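Local coordinates for protein histone deacetylase complex subunit SAP18 (PDB 4A6Q) that enhances SIN3-HDAC1-mediated transcriptional repression and serves as an auxiliary component of the splicing-dependent exon junction complex, at residues T25-L30 / Y59-A64; L30-T35 / D131-A136; E68-V73 / T85-A90. All coordinates share one frame; numbering follows the deposited sequence.

Interaction 1 of 3, residues T25-L30 / Y59-A64; sequences TCPLLL and YTWMDA
L28 and T60 form the antiparallel hydrogen-bonded pair that joins segment 25-30 to segment 59-64, and L29 faces Y59 in the non-hydrogen-bonded pair beside it. The ladder is short: L28 N donates to T60 O at 2.8 Å, T60 N returns a bond to L28 O at 3.1 Å, and Y59 CA adds a CA-H...O contact to that same L28 oxygen. Beyond T60 the chain leaves the strand and enters a type I beta turn from W61 to A64, and before L28 the other segment is loop, so the pairing gives way to side-chain contacts.

The indole of W61 continues the connection. Its NE1 donates to the backbone O of T25 at 2.9 Å, with an N-H...O angle of 164°; the oxygen lies in the ring plane, while the nitrogen stands above the carbonyl plane of T25. P27 covers one face of the same indole, its CA making a CH-pi contact 4.1 Å from the centroid of the five-membered ring. The pair illustrates a general point: an in-plane N-H bond and a face contact, here from residues two apart, can together fix an indole where a ladder ends. In L28, chi1 of 61° turns the branch toward T60 and M62, and chi2 of 98° then sets CD1 beside T60 CG2 and CD2 by the selenium of the selenomethionine M62, 3.8 Å from SE. On the face of L29 and Y59, L29 CD1 approaches Y59 CE1 obliquely.

The hydroxyl of T25 bonds to D21 O. Strand 56-60 is the outermost on this side of the ubiquitin-like sheet; its partner, strand 28-35, runs on inward, pairing L30 with I58 and packing the L30 side chain on F127.

Interaction 2 of 3, residues L30-T35 / D131-A136; sequences LRVFTT and DYLDIA. With IPA (isopropyl alcohol), chain B.
Four backbone hydrogen bonds zip R31, F33 and T35 to L133 and I135 in a parallel ladder. L133 N donates to R31 O, F33 N to L133 O, I135 N to F33 O and T35 N to I135 O; the F33 N to L133 O bond, at 2.8 Å, is nearly straight (170°). The axes of the two strands approach to 4.6 Å. At the start of the ladder a water takes over, accepting from R31 N at 2.8 Å and donating to D131 O.

The aromatic contact is T-shaped: the edge of F33 is turned toward the face of Y132, centroids 5.5 Å apart and planes at 82°. F33 CG stands anti to its carbonyl carbon (chi1 -61°), which brings CE1 to within 3.7 Å of Y132 CB. R31 lies alongside the tyrosine, NH1 3.8 Å from CE1, and its NE forms a salt bridge with E55. F46 adds a further ring against both F33 and Y132. Replacing Y132 by an alanine would probably leave the F33 edge without its facing ring and the R31 chain freer to turn.

Apolar contacts dominate the other face, where V32 CG1 touches I135 CD1 at 3.6 Å and L133 CD2 meets L30 CD2. L69 and V73 of helix 66-76 pack on this side.

T34, at the margin of that apolar face, hydrogen-bonds through OG1 to an isopropyl alcohol, probably from the crystallisation liquor, at 2.8 Å. On the F33 side T35 OG1 bonds to R39 O, and the buried carboxylate of D134 is met by H41 at OD1 and H40 at OD2; such a pair of imidazoles is likely to stabilise its negative charge, while the opposite face stays mainly apolar beneath the helix.

Interaction 3 of 3, residues E68-V73 / T85-A90; sequences ELTSLV and THFNFA
T70 pushes its methyl between two phenylalanines that present themselves differently. Over F87 the CG2 lies above one face, 4.2 Å from the ring centroid and displaced toward the rim, a CH-pi contact. To F89 the same carbon comes in the ring plane, at the edge, where F89 CZ is 3.4 Å away. The methyl reaches both because CG2 is anti to the carbonyl carbon, while chi1 of 68° tucks OG1 back against the helix, where it hydrogen-bonds K67 O one turn back.

The 68-73 part of helix 66-76 crosses strand residues 86-90 at 119°, the short axes 10.6 Å apart at closest approach, as the helix packed across the mixed sheet of this ubiquitin-like fold. No hydrogen bond joins the two segments, so the seat is made by hydrocarbon alone.

On either side of T70 along the helix, L69 and V73 each meet one ring at its edge: L69 CB stands 4.1 Å from F89 CE2, and V73 CG1 lies 4.2 Å from F87 CE2. F89 also packs on I135, and T109 of strand 101-110 touches both T70 and F87.

In the fold
All three contacts belong to one mixed sheet, ordered 56-60, 28-35, 132-138, 86-94, 101-110, and the helix that packs on it. Interaction 1 joins the first two strands, interaction 2 the second and third, and L30 is common to both, their centres about 15 Å apart. Interaction 3 seats helix 66-76 on strand 86-94, its centre about 10 Å from interaction 2; D134 N to A90 O and N88 N to A136 O are probable hydrogen bonds between them. Interactions 1 and 2 cross along the chain; interaction 3 nests inside interaction 2 and follows interaction 1 in series, about 16 Å away, touching it through L30 and L69. Interactions 2 and 3 are buried, and interaction 1 fastens the edge strand.

Interaction 1 of 3, residues T25-L30 / Y59-A64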
ATOM      1  N   THR A  25     -18.724   8.972   0.784  1.00 11.44           N
ATOM      2  CA  THR A  25     -17.680   8.705   1.778  1.00  9.91           C
ATOM      3  C   THR A  25     -16.598   9.751   1.613  1.00  9.17           C
ATOM      4  O   THR A  25     -16.074   9.934   0.512  1.00 12.84           O
ATOM      5  CB  THR A  25     -17.045   7.333   1.519  1.00 11.07           C
ATOM      6  OG1 THR A  25     -18.055   6.325   1.591  1.00 12.52           O
ATOM      7  CG2 THR A  25     -15.941   7.005   2.566  1.00 10.99           C
ATOM      8  N   CYS A  26     -16.262  10.454   2.679  1.00 10.99           N
ATOM      9  CA  CYS A  26     -15.183  11.425   2.592  0.50 10.89           C
ATOM     10  C   CYS A  26     -13.879  10.673   2.330  1.00 11.70           C
ATOM     11  O   CYS A  26     -13.612   9.636   2.934  1.00 13.28           O
ATOM     12  CB  CYS A  26     -15.117  12.228   3.882  0.50 11.63           C
ATOM     13  SG  CYS A  26     -16.623  13.241   4.146  0.50 14.37           S
ATOM     14  N   PRO A  27     -13.059  11.184   1.394  1.00 13.12           N
ATOM     15  CA  PRO A  27     -11.803  10.481   1.131  1.00 11.45           C
ATOM     16  C   PRO A  27     -10.827  10.591   2.299  1.00 12.45           C
ATOM     17  O   PRO A  27     -10.887  11.518   3.130  1.00 13.04           O
ATOM     18  CB  PRO A  27     -11.248  11.198  -0.111  1.00 14.64           C
ATOM     19  CG  PRO A  27     -11.867  12.549  -0.101  1.00 14.33           C
ATOM     20  CD  PRO A  27     -13.237  12.402   0.578  1.00 11.94           C
ATOM     21  N   LEU A  28      -9.934   9.612   2.354  1.00 11.42           N
ATOM     22  CA  LEU A  28      -8.845   9.604   3.292  1.00 11.65           C
ATOM     23  C   LEU A  28      -7.629  10.274   2.658  1.00 10.16           C
ATOM     24  O   LEU A  28      -7.504  10.328   1.428  1.00 11.01           O
ATOM     25  CB  LEU A  28      -8.500   8.162   3.692  1.00 12.59           C
ATOM     26  CG  LEU A  28      -8.039   7.179   2.618  1.00 12.02           C
ATOM     27  CD1 LEU A  28      -6.506   7.095   2.630  1.00 15.51           C
ATOM     28  CD2 LEU A  28      -8.628   5.801   2.834  1.00 13.13           C
ATOM     29  N   LEU A  29      -6.759  10.805   3.486  1.00 11.97           N
ATOM     30  CA  LEU A  29      -5.514  11.388   3.001  1.00 10.66           C
ATOM     31  C   LEU A  29      -4.445  10.314   3.131  1.00 11.32           C
ATOM     32  O   LEU A  29      -4.100   9.891   4.238  1.00 14.40           O
ATOM     33  CB  LEU A  29      -5.152  12.688   3.767  1.00 15.78           C
ATOM     34  CG  LEU A  29      -4.021  13.533   3.136  1.00 21.59           C
ATOM     35  CD1 LEU A  29      -4.070  14.998   3.600  1.00 26.10           C
ATOM     36  CD2 LEU A  29      -2.667  12.948   3.459  1.00 26.39           C
ATOM     37  N   LEU A  30      -3.921   9.877   1.986  1.00 11.64           N
ATOM     38  CA  LEU A  30      -2.907   8.816   1.926  1.00 12.16           C
ATOM     39  C   LEU A  30      -1.526   9.450   1.719  1.00 10.83           C
ATOM     40  O   LEU A  30      -1.348  10.225   0.810  1.00 12.41           O
ATOM     41  CB  LEU A  30      -3.234   7.927   0.738  1.00 13.36           C
ATOM     42  CG  LEU A  30      -2.264   6.773   0.423  1.00 15.25           C
ATOM     43  CD1 LEU A  30      -2.289   5.780   1.577  1.00 18.35           C
ATOM     44  CD2 LEU A  30      -2.597   6.123  -0.901  1.00 14.69           C
ATOM     45  N   TYR A  59      -5.755  12.052  -2.078  1.00 10.20           N
ATOM     46  CA  TYR A  59      -7.074  11.790  -1.518  1.00 11.80           C
ATOM     47  C   TYR A  59      -7.624  10.572  -2.234  1.00 11.44           C
ATOM     48  O   TYR A  59      -7.724  10.563  -3.477  1.00 12.54           O
ATOM     49  CB  TYR A  59      -8.014  12.961  -1.808  1.00 13.99           C
ATOM     50  CG  TYR A  59      -7.787  14.193  -0.988  1.00 17.80           C
ATOM     51  CD1 TYR A  59      -7.686  14.115   0.378  1.00 18.87           C
ATOM     52  CD2 TYR A  59      -7.651  15.431  -1.600  1.00 21.85           C
ATOM     53  CE1 TYR A  59      -7.480  15.273   1.150  1.00 23.70           C
ATOM     54  CE2 TYR A  59      -7.444  16.569  -0.860  1.00 21.30           C
ATOM     55  CZ  TYR A  59      -7.359  16.479   0.505  1.00 22.93           C
ATOM     56  OH  TYR A  59      -7.148  17.621   1.241  1.00 27.69           O
ATOM     57  N   THR A  60      -8.048   9.564  -1.483  1.00 11.87           N
ATOM     58  CA  THR A  60      -8.530   8.336  -2.079  1.00 10.19           C
ATOM     59  C   THR A  60      -9.469   7.652  -1.103  1.00 11.86           C
ATOM     60  O   THR A  60      -9.908   8.268  -0.129  1.00 11.48           O
ATOM     61  CB  THR A  60      -7.345   7.430  -2.531  1.00 13.24           C
ATOM     62  OG1 THR A  60      -7.821   6.358  -3.371  1.00 13.66           O
ATOM     63  CG2 THR A  60      -6.569   6.856  -1.324  1.00 12.90           C
ATOM     64  N   TRP A  61      -9.774   6.388  -1.365  1.00 11.25           N
ATOM     65  CA  TRP A  61     -10.722   5.614  -0.567  1.00 10.18           C
ATOM     66  C   TRP A  61     -10.150   4.218  -0.263  1.00 11.24           C
ATOM     67  O   TRP A  61      -9.118   3.843  -0.807  1.00 11.79           O
ATOM     68  CB  TRP A  61     -12.060   5.482  -1.291  1.00 13.17           C
ATOM     69  CG  TRP A  61     -12.791   6.789  -1.449  1.00 13.01           C
ATOM     70  CD1 TRP A  61     -13.765   7.317  -0.609  1.00 13.30           C
ATOM     71  CD2 TRP A  61     -12.607   7.738  -2.497  1.00 11.91           C
ATOM     72  NE1 TRP A  61     -14.177   8.540  -1.098  1.00 12.63           N
ATOM     73  CE2 TRP A  61     -13.486   8.818  -2.251  1.00 12.95           C
ATOM     74  CE3 TRP A  61     -11.788   7.778  -3.641  1.00 12.10           C
ATOM     75  CZ2 TRP A  61     -13.570   9.923  -3.101  1.00 15.31           C
ATOM     76  CZ3 TRP A  61     -11.867   8.864  -4.464  1.00 14.16           C
ATOM     77  CH2 TRP A  61     -12.744   9.931  -4.197  1.00 15.01           C
HETATM   78  N   MSE A  62     -10.797   3.466   0.629  1.00 13.00           N
HETATM   79  CA  MSE A  62     -10.290   2.154   1.062  1.00 12.24           C
HETATM   80  C   MSE A  62     -10.277   1.106  -0.043  1.00 12.88           C
HETATM   81  O   MSE A  62      -9.615   0.087   0.106  1.00 13.39           O
HETATM   82  CB  MSE A  62     -11.094   1.631   2.271  1.00 12.95           C
HETATM   83  CG  MSE A  62     -10.937   2.473   3.502  1.00 13.39           C
HETATM   84 SE   MSE A  62      -9.139   2.286   4.157  1.00 34.00          SE
HETATM   85  CE  MSE A  62      -8.998   0.364   4.325  1.00 21.71           C
ATOM     86  N   ASP A  63     -11.011   1.342  -1.124  1.00 11.58           N
ATOM     87  CA  ASP A  63     -10.989   0.422  -2.281  1.00 13.49           C
ATOM     88  C   ASP A  63     -10.065   0.888  -3.390  1.00 12.98           C
ATOM     89  O   ASP A  63     -10.138   0.376  -4.526  1.00 14.02           O
ATOM     90  CB  ASP A  63     -12.429   0.102  -2.775  1.00 13.63           C
ATOM     91  CG  ASP A  63     -13.143   1.301  -3.397  1.00 13.64           C
ATOM     92  OD1 ASP A  63     -12.646   2.454  -3.265  1.00 13.22           O
ATOM     93  OD2 ASP A  63     -14.209   1.087  -4.014  1.00 16.36           O
ATOM     94  N   ALA A  64      -9.178   1.835  -3.072  1.00 11.04           N
ATOM     95  CA  ALA A  64      -8.124   2.190  -4.010  1.00 11.56           C
ATOM     96  C   ALA A  64      -7.297   0.933  -4.369  1.00 11.86           C
ATOM     97  O   ALA A  64      -6.888   0.177  -3.485  1.00 13.43           O
ATOM     98  CB  ALA A  64      -7.222   3.241  -3.412  1.00 13.96           C
TER

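Interaction 2 of 3, residues L30-T35 / D131-A136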
ATOM      1  N   LEU A  30      -3.921   9.877   1.986  1.00 11.64           N
ATOM      2  CA  LEU A  30      -2.907   8.816   1.926  1.00 12.16           C
ATOM      3  C   LEU A  30      -1.526   9.450   1.719  1.00 10.83           C
ATOM      4  O   LEU A  30      -1.348  10.225   0.810  1.00 12.41           O
ATOM      5  CB  LEU A  30      -3.234   7.927   0.738  1.00 13.36           C
ATOM      6  CG  LEU A  30      -2.264   6.773   0.423  1.00 15.25           C
ATOM      7  CD1 LEU A  30      -2.289   5.780   1.577  1.00 18.35           C
ATOM      8  CD2 LEU A  30      -2.597   6.123  -0.901  1.00 14.69           C
ATOM      9  N   ARG A  31      -0.571   9.104   2.577  1.00 10.64           N
ATOM     10  CA  ARG A  31       0.807   9.616   2.468  1.00  9.98           C
ATOM     11  C   ARG A  31       1.669   8.525   1.836  1.00 13.02           C
ATOM     12  O   ARG A  31       1.774   7.412   2.375  1.00 12.26           O
ATOM     13  CB  ARG A  31       1.330   9.985   3.859  1.00 11.61           C
ATOM     14  CG  ARG A  31       0.458  11.088   4.548  1.00 14.05           C
ATOM     15  CD  ARG A  31       0.951  11.402   5.958  1.00 15.16           C
ATOM     16  NE  ARG A  31       2.246  12.072   5.932  1.00 16.98           N
ATOM     17  CZ  ARG A  31       2.936  12.426   7.010  1.00 21.07           C
ATOM     18  NH1 ARG A  31       2.466  12.167   8.233  1.00 23.51           N
ATOM     19  NH2 ARG A  31       4.115  13.018   6.867  1.00 21.48           N
ATOM     20  N   VAL A  32       2.224   8.833   0.668  1.00 11.34           N
ATOM     21  CA  VAL A  32       2.975   7.853  -0.124  1.00 10.15           C
ATOM     22  C   VAL A  32       4.425   8.285  -0.195  1.00 13.01           C
ATOM     23  O   VAL A  32       4.723   9.431  -0.522  1.00 15.59           O
ATOM     24  CB  VAL A  32       2.413   7.823  -1.552  1.00 10.68           C
ATOM     25  CG1 VAL A  32       3.176   6.816  -2.409  1.00 13.35           C
ATOM     26  CG2 VAL A  32       0.929   7.454  -1.516  1.00 12.15           C
ATOM     27  N   PHE A  33       5.323   7.377   0.164  1.00  9.99           N
ATOM     28  CA  PHE A  33       6.736   7.632   0.080  1.00  7.87           C
ATOM     29  C   PHE A  33       7.258   6.748  -1.021  1.00  9.90           C
ATOM     30  O   PHE A  33       6.704   5.674  -1.248  1.00 11.88           O
ATOM     31  CB  PHE A  33       7.384   7.309   1.429  1.00 11.04           C
ATOM     32  CG  PHE A  33       6.841   8.169   2.553  1.00 12.64           C
ATOM     33  CD1 PHE A  33       5.719   7.783   3.263  1.00 12.24           C
ATOM     34  CD2 PHE A  33       7.436   9.390   2.858  1.00 14.24           C
ATOM     35  CE1 PHE A  33       5.203   8.576   4.266  1.00 12.19           C
ATOM     36  CE2 PHE A  33       6.938  10.186   3.874  1.00 15.08           C
ATOM     37  CZ  PHE A  33       5.795   9.792   4.559  1.00 14.06           C
ATOM     38  N   THR A  34       8.278   7.222  -1.709  1.00 10.42           N
ATOM     39  CA  THR A  34       8.795   6.474  -2.863  1.00  9.36           C
ATOM     40  C   THR A  34      10.314   6.392  -2.808  1.00 10.12           C
ATOM     41  O   THR A  34      10.980   7.249  -2.224  1.00 12.71           O
ATOM     42  CB  THR A  34       8.357   7.085  -4.247  1.00 12.86           C
ATOM     43  OG1 THR A  34       8.796   8.450  -4.350  1.00 16.13           O
ATOM     44  CG2 THR A  34       6.827   7.062  -4.418  1.00 13.24           C
ATOM     45  N   THR A  35      10.857   5.340  -3.417  1.00 10.78           N
ATOM     46  CA  THR A  35      12.304   5.240  -3.586  1.00 10.42           C
ATOM     47  C   THR A  35      12.653   4.926  -5.024  1.00 11.14           C
ATOM     48  O   THR A  35      11.814   4.441  -5.789  1.00 12.07           O
ATOM     49  CB  THR A  35      12.943   4.121  -2.720  1.00  8.57           C
ATOM     50  OG1 THR A  35      12.573   2.831  -3.257  1.00 11.57           O
ATOM     51  CG2 THR A  35      12.499   4.214  -1.284  1.00 11.29           C
ATOM     52  N   ASP A 131      -1.532   4.667   8.642  1.00 13.55           N
ATOM     53  CA  ASP A 131      -0.416   3.940   8.019  1.00 13.49           C
ATOM     54  C   ASP A 131       0.138   4.756   6.867  1.00 15.18           C
ATOM     55  O   ASP A 131      -0.572   5.575   6.280  1.00 17.73           O
ATOM     56  CB  ASP A 131      -0.871   2.608   7.421  1.00 13.87           C
ATOM     57  CG  ASP A 131      -1.409   1.617   8.433  1.00 13.40           C
ATOM     58  OD1 ASP A 131      -1.194   1.775   9.675  1.00 13.78           O
ATOM     59  OD2 ASP A 131      -2.044   0.621   7.987  1.00 13.65           O
ATOM     60  N   TYR A 132       1.371   4.451   6.463  1.00 13.54           N
ATOM     61  CA  TYR A 132       1.968   5.045   5.250  1.00 12.51           C
ATOM     62  C   TYR A 132       2.082   4.007   4.152  1.00 11.84           C
ATOM     63  O   TYR A 132       2.110   2.788   4.428  1.00 12.27           O
ATOM     64  CB  TYR A 132       3.362   5.613   5.538  1.00 12.17           C
ATOM     65  CG  TYR A 132       3.426   6.470   6.787  1.00 10.93           C
ATOM     66  CD1 TYR A 132       2.628   7.582   6.907  1.00 16.40           C
ATOM     67  CD2 TYR A 132       4.311   6.175   7.805  1.00 13.56           C
ATOM     68  CE1 TYR A 132       2.675   8.389   8.049  1.00 19.37           C
ATOM     69  CE2 TYR A 132       4.365   6.964   8.933  1.00 16.29           C
ATOM     70  CZ  TYR A 132       3.556   8.075   9.039  1.00 19.45           C
ATOM     71  OH  TYR A 132       3.597   8.886  10.173  1.00 25.40           O
ATOM     72  N   LEU A 133       2.112   4.469   2.902  1.00  9.42           N
ATOM     73  CA  LEU A 133       2.393   3.557   1.783  1.00  9.89           C
ATOM     74  C   LEU A 133       3.778   3.831   1.237  1.00 12.76           C
ATOM     75  O   LEU A 133       4.152   4.983   1.042  1.00 15.57           O
ATOM     76  CB  LEU A 133       1.361   3.798   0.686  1.00 13.54           C
ATOM     77  CG  LEU A 133       1.218   2.719  -0.374  1.00 16.25           C
ATOM     78  CD1 LEU A 133       0.654   1.408   0.230  1.00 17.11           C
ATOM     79  CD2 LEU A 133       0.252   3.266  -1.440  1.00 14.64           C
ATOM     80  N   ASP A 134       4.573   2.776   1.023  1.00  9.18           N
ATOM     81  CA  ASP A 134       5.938   2.969   0.513  1.00  8.27           C
ATOM     82  C   ASP A 134       6.025   2.261  -0.823  1.00 10.89           C
ATOM     83  O   ASP A 134       5.648   1.096  -0.933  1.00 12.12           O
ATOM     84  CB  ASP A 134       6.953   2.343   1.486  1.00  8.90           C
ATOM     85  CG  ASP A 134       8.346   2.882   1.295  1.00 12.37           C
ATOM     86  OD1 ASP A 134       8.556   4.081   1.501  1.00 15.24           O
ATOM     87  OD2 ASP A 134       9.275   2.106   0.988  1.00 12.65           O
ATOM     88  N   ILE A 135       6.508   2.942  -1.846  1.00  9.82           N
ATOM     89  CA  ILE A 135       6.599   2.322  -3.170  1.00  9.91           C
ATOM     90  C   ILE A 135       8.034   2.376  -3.658  1.00  9.88           C
ATOM     91  O   ILE A 135       8.592   3.450  -3.832  1.00 11.27           O
ATOM     92  CB  ILE A 135       5.693   3.034  -4.197  1.00  9.12           C
ATOM     93  CG1 ILE A 135       4.281   3.198  -3.643  1.00 10.13           C
ATOM     94  CG2 ILE A 135       5.721   2.275  -5.536  1.00 13.43           C
ATOM     95  CD1 ILE A 135       3.385   4.000  -4.594  1.00 14.24           C
ATOM     96  N   ALA A 136       8.635   1.212  -3.869  1.00 11.20           N
ATOM     97  CA  ALA A 136       9.976   1.144  -4.408  1.00 11.89           C
ATOM     98  C   ALA A 136       9.839   0.998  -5.926  1.00 11.64           C
ATOM     99  O   ALA A 136       9.248   0.022  -6.406  1.00 13.67           O
ATOM    100  CB  ALA A 136      10.724  -0.054  -3.820  1.00 11.97           C
TER
HETATM  101  C1  IPA B1144      10.592   8.456  -7.441  1.00 40.00           C
HETATM  102  C2  IPA B1144      11.730   8.895  -6.525  1.00 36.58           C
HETATM  103  C3  IPA B1144      11.781  10.419  -6.506  1.00 36.70           C
HETATM  104  O2  IPA B1144      11.508   8.429  -5.205  1.00 30.24           O
HETATM  105  O   HOH W   1      -1.316   7.624   4.875  1.00 19.16           O

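Interaction 3 of 3, residues E68-V73 / T85-A90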
ATOM      1  N   GLU A  68      -4.592   2.049  -9.642  1.00 11.31           N
ATOM      2  CA  GLU A  68      -5.099   3.397  -9.500  1.00 13.51           C
ATOM      3  C   GLU A  68      -4.027   4.291  -8.902  1.00 13.85           C
ATOM      4  O   GLU A  68      -3.846   5.451  -9.293  1.00 15.12           O
ATOM      5  CB  GLU A  68      -6.341   3.376  -8.586  1.00 14.62           C
ATOM      6  CG  GLU A  68      -6.990   4.708  -8.374  1.00 13.98           C
ATOM      7  CD  GLU A  68      -8.295   4.624  -7.579  1.00 15.36           C
ATOM      8  OE1 GLU A  68      -8.635   3.526  -7.076  1.00 15.09           O
ATOM      9  OE2 GLU A  68      -9.001   5.665  -7.547  1.00 15.03           O
ATOM     10  N   LEU A  69      -3.332   3.766  -7.889  1.00 11.87           N
ATOM     11  CA  LEU A  69      -2.307   4.556  -7.242  1.00 13.41           C
ATOM     12  C   LEU A  69      -1.077   4.768  -8.102  1.00 14.01           C
ATOM     13  O   LEU A  69      -0.494   5.840  -8.083  1.00 13.40           O
ATOM     14  CB  LEU A  69      -1.941   3.937  -5.887  1.00 13.73           C
ATOM     15  CG  LEU A  69      -3.158   3.893  -4.936  1.00 13.72           C
ATOM     16  CD1 LEU A  69      -2.806   3.085  -3.695  1.00 16.44           C
ATOM     17  CD2 LEU A  69      -3.591   5.332  -4.531  1.00 16.50           C
ATOM     18  N   THR A  70      -0.678   3.768  -8.875  1.00 13.91           N
ATOM     19  CA  THR A  70       0.502   4.000  -9.706  1.00 13.79           C
ATOM     20  C   THR A  70       0.226   5.022 -10.805  1.00 13.23           C
ATOM     21  O   THR A  70       1.120   5.749 -11.203  1.00 13.27           O
ATOM     22  CB  THR A  70       1.055   2.740 -10.368  1.00 19.59           C
ATOM     23  OG1 THR A  70       0.134   2.284 -11.343  1.00 20.76           O
ATOM     24  CG2 THR A  70       1.340   1.651  -9.348  1.00 14.35           C
ATOM     25  N   SER A  71      -1.015   5.114 -11.267  1.00 15.76           N
ATOM     26  CA  SER A  71      -1.375   6.144 -12.233  0.50 16.67           C
ATOM     27  C   SER A  71      -1.084   7.544 -11.694  1.00 17.99           C
ATOM     28  O   SER A  71      -0.581   8.403 -12.426  1.00 18.50           O
ATOM     29  CB  SER A  71      -2.842   6.029 -12.633  0.50 17.78           C
ATOM     30  OG  SER A  71      -3.111   6.884 -13.732  0.50 19.03           O
ATOM     31  N   LEU A  72      -1.372   7.770 -10.413  1.00 15.13           N
ATOM     32  CA  LEU A  72      -1.082   9.069  -9.807  1.00 14.26           C
ATOM     33  C   LEU A  72       0.419   9.316  -9.642  1.00 16.20           C
ATOM     34  O   LEU A  72       0.901  10.439  -9.806  1.00 16.70           O
ATOM     35  CB  LEU A  72      -1.803   9.204  -8.461  1.00 15.28           C
ATOM     36  CG  LEU A  72      -3.330   9.168  -8.620  1.00 19.90           C
ATOM     37  CD1 LEU A  72      -4.025   8.991  -7.278  1.00 22.23           C
ATOM     38  CD2 LEU A  72      -3.825  10.417  -9.287  1.00 21.45           C
ATOM     39  N   VAL A  73       1.160   8.272  -9.272  1.00 14.41           N
ATOM     40  CA  VAL A  73       2.601   8.398  -9.142  1.00 15.60           C
ATOM     41  C   VAL A  73       3.209   8.771 -10.499  1.00 14.72           C
ATOM     42  O   VAL A  73       4.102   9.624 -10.582  1.00 15.48           O
ATOM     43  CB  VAL A  73       3.198   7.092  -8.582  1.00 14.81           C
ATOM     44  CG1 VAL A  73       4.752   7.119  -8.575  1.00 17.15           C
ATOM     45  CG2 VAL A  73       2.685   6.851  -7.176  1.00 15.83           C
ATOM     46  N   THR A  85       8.436  -0.617 -16.120  1.00 13.05           N
ATOM     47  CA  THR A  85       8.816  -0.062 -14.823  1.00 11.91           C
ATOM     48  C   THR A  85       8.054  -0.800 -13.734  1.00 15.76           C
ATOM     49  O   THR A  85       6.865  -1.029 -13.863  1.00 14.06           O
ATOM     50  CB  THR A  85       8.494   1.449 -14.776  1.00 14.33           C
ATOM     51  OG1 THR A  85       9.289   2.113 -15.771  1.00 16.63           O
ATOM     52  CG2 THR A  85       8.867   2.014 -13.413  1.00 13.16           C
ATOM     53  N   HIS A  86       8.754  -1.166 -12.655  1.00 12.60           N
ATOM     54  CA  HIS A  86       8.186  -2.007 -11.612  1.00 12.35           C
ATOM     55  C   HIS A  86       7.915  -1.190 -10.356  1.00 12.78           C
ATOM     56  O   HIS A  86       8.739  -0.395  -9.922  1.00 12.08           O
ATOM     57  CB  HIS A  86       9.200  -3.112 -11.302  1.00 12.62           C
ATOM     58  CG  HIS A  86       8.709  -4.178 -10.378  1.00 13.76           C
ATOM     59  ND1 HIS A  86       8.880  -4.130  -9.009  1.00 17.25           N
ATOM     60  CD2 HIS A  86       8.146  -5.386 -10.638  1.00 20.73           C
ATOM     61  CE1 HIS A  86       8.387  -5.232  -8.464  1.00 20.36           C
ATOM     62  NE2 HIS A  86       7.953  -6.017  -9.433  1.00 20.24           N
ATOM     63  N   PHE A  87       6.705  -1.347  -9.833  1.00  9.94           N
ATOM     64  CA  PHE A  87       6.312  -0.666  -8.598  1.00 11.03           C
ATOM     65  C   PHE A  87       6.047  -1.663  -7.495  1.00 12.17           C
ATOM     66  O   PHE A  87       5.112  -2.460  -7.592  1.00 13.62           O
ATOM     67  CB  PHE A  87       5.024   0.113  -8.865  1.00 12.41           C
ATOM     68  CG  PHE A  87       5.151   1.170  -9.925  1.00 11.31           C
ATOM     69  CD1 PHE A  87       5.064   0.827 -11.285  1.00 11.12           C
ATOM     70  CD2 PHE A  87       5.332   2.507  -9.574  1.00 13.81           C
ATOM     71  CE1 PHE A  87       5.155   1.820 -12.269  1.00 14.41           C
ATOM     72  CE2 PHE A  87       5.422   3.490 -10.547  1.00 16.28           C
ATOM     73  CZ  PHE A  87       5.347   3.145 -11.903  1.00 15.37           C
ATOM     74  N   ASN A  88       6.870  -1.654  -6.446  1.00 11.17           N
ATOM     75  CA  ASN A  88       6.712  -2.598  -5.358  1.00 10.57           C
ATOM     76  C   ASN A  88       6.121  -1.891  -4.155  1.00  9.26           C
ATOM     77  O   ASN A  88       6.716  -0.965  -3.629  1.00 11.09           O
ATOM     78  CB  ASN A  88       8.086  -3.158  -4.974  1.00 13.64           C
ATOM     79  CG  ASN A  88       7.996  -4.374  -4.080  1.00 21.83           C
ATOM     80  OD1 ASN A  88       7.653  -4.289  -2.899  1.00 22.76           O
ATOM     81  ND2 ASN A  88       8.372  -5.517  -4.630  1.00 37.43           N
ATOM     82  N   PHE A  89       4.924  -2.305  -3.755  1.00  9.42           N
ATOM     83  CA  PHE A  89       4.199  -1.606  -2.669  1.00  8.29           C
ATOM     84  C   PHE A  89       4.367  -2.297  -1.317  1.00  9.64           C
ATOM     85  O   PHE A  89       4.277  -3.542  -1.226  1.00 10.39           O
ATOM     86  CB  PHE A  89       2.693  -1.615  -2.953  1.00  9.40           C
ATOM     87  CG  PHE A  89       2.236  -0.678  -4.033  1.00 10.25           C
ATOM     88  CD1 PHE A  89       2.448  -0.973  -5.374  1.00  9.72           C
ATOM     89  CD2 PHE A  89       1.537   0.489  -3.696  1.00 12.55           C
ATOM     90  CE1 PHE A  89       1.969  -0.115  -6.384  1.00 10.70           C
ATOM     91  CE2 PHE A  89       1.057   1.341  -4.714  1.00 13.33           C
ATOM     92  CZ  PHE A  89       1.288   1.035  -6.032  1.00 12.31           C
ATOM     93  N   ALA A  90       4.490  -1.488  -0.266  1.00  9.40           N
ATOM     94  CA  ALA A  90       4.520  -1.988   1.096  1.00  8.66           C
ATOM     95  C   ALA A  90       3.735  -1.037   1.986  1.00  9.93           C
ATOM     96  O   ALA A  90       3.703   0.157   1.708  1.00 11.48           O
ATOM     97  CB  ALA A  90       5.947  -2.085   1.602  1.00 10.23           C
TER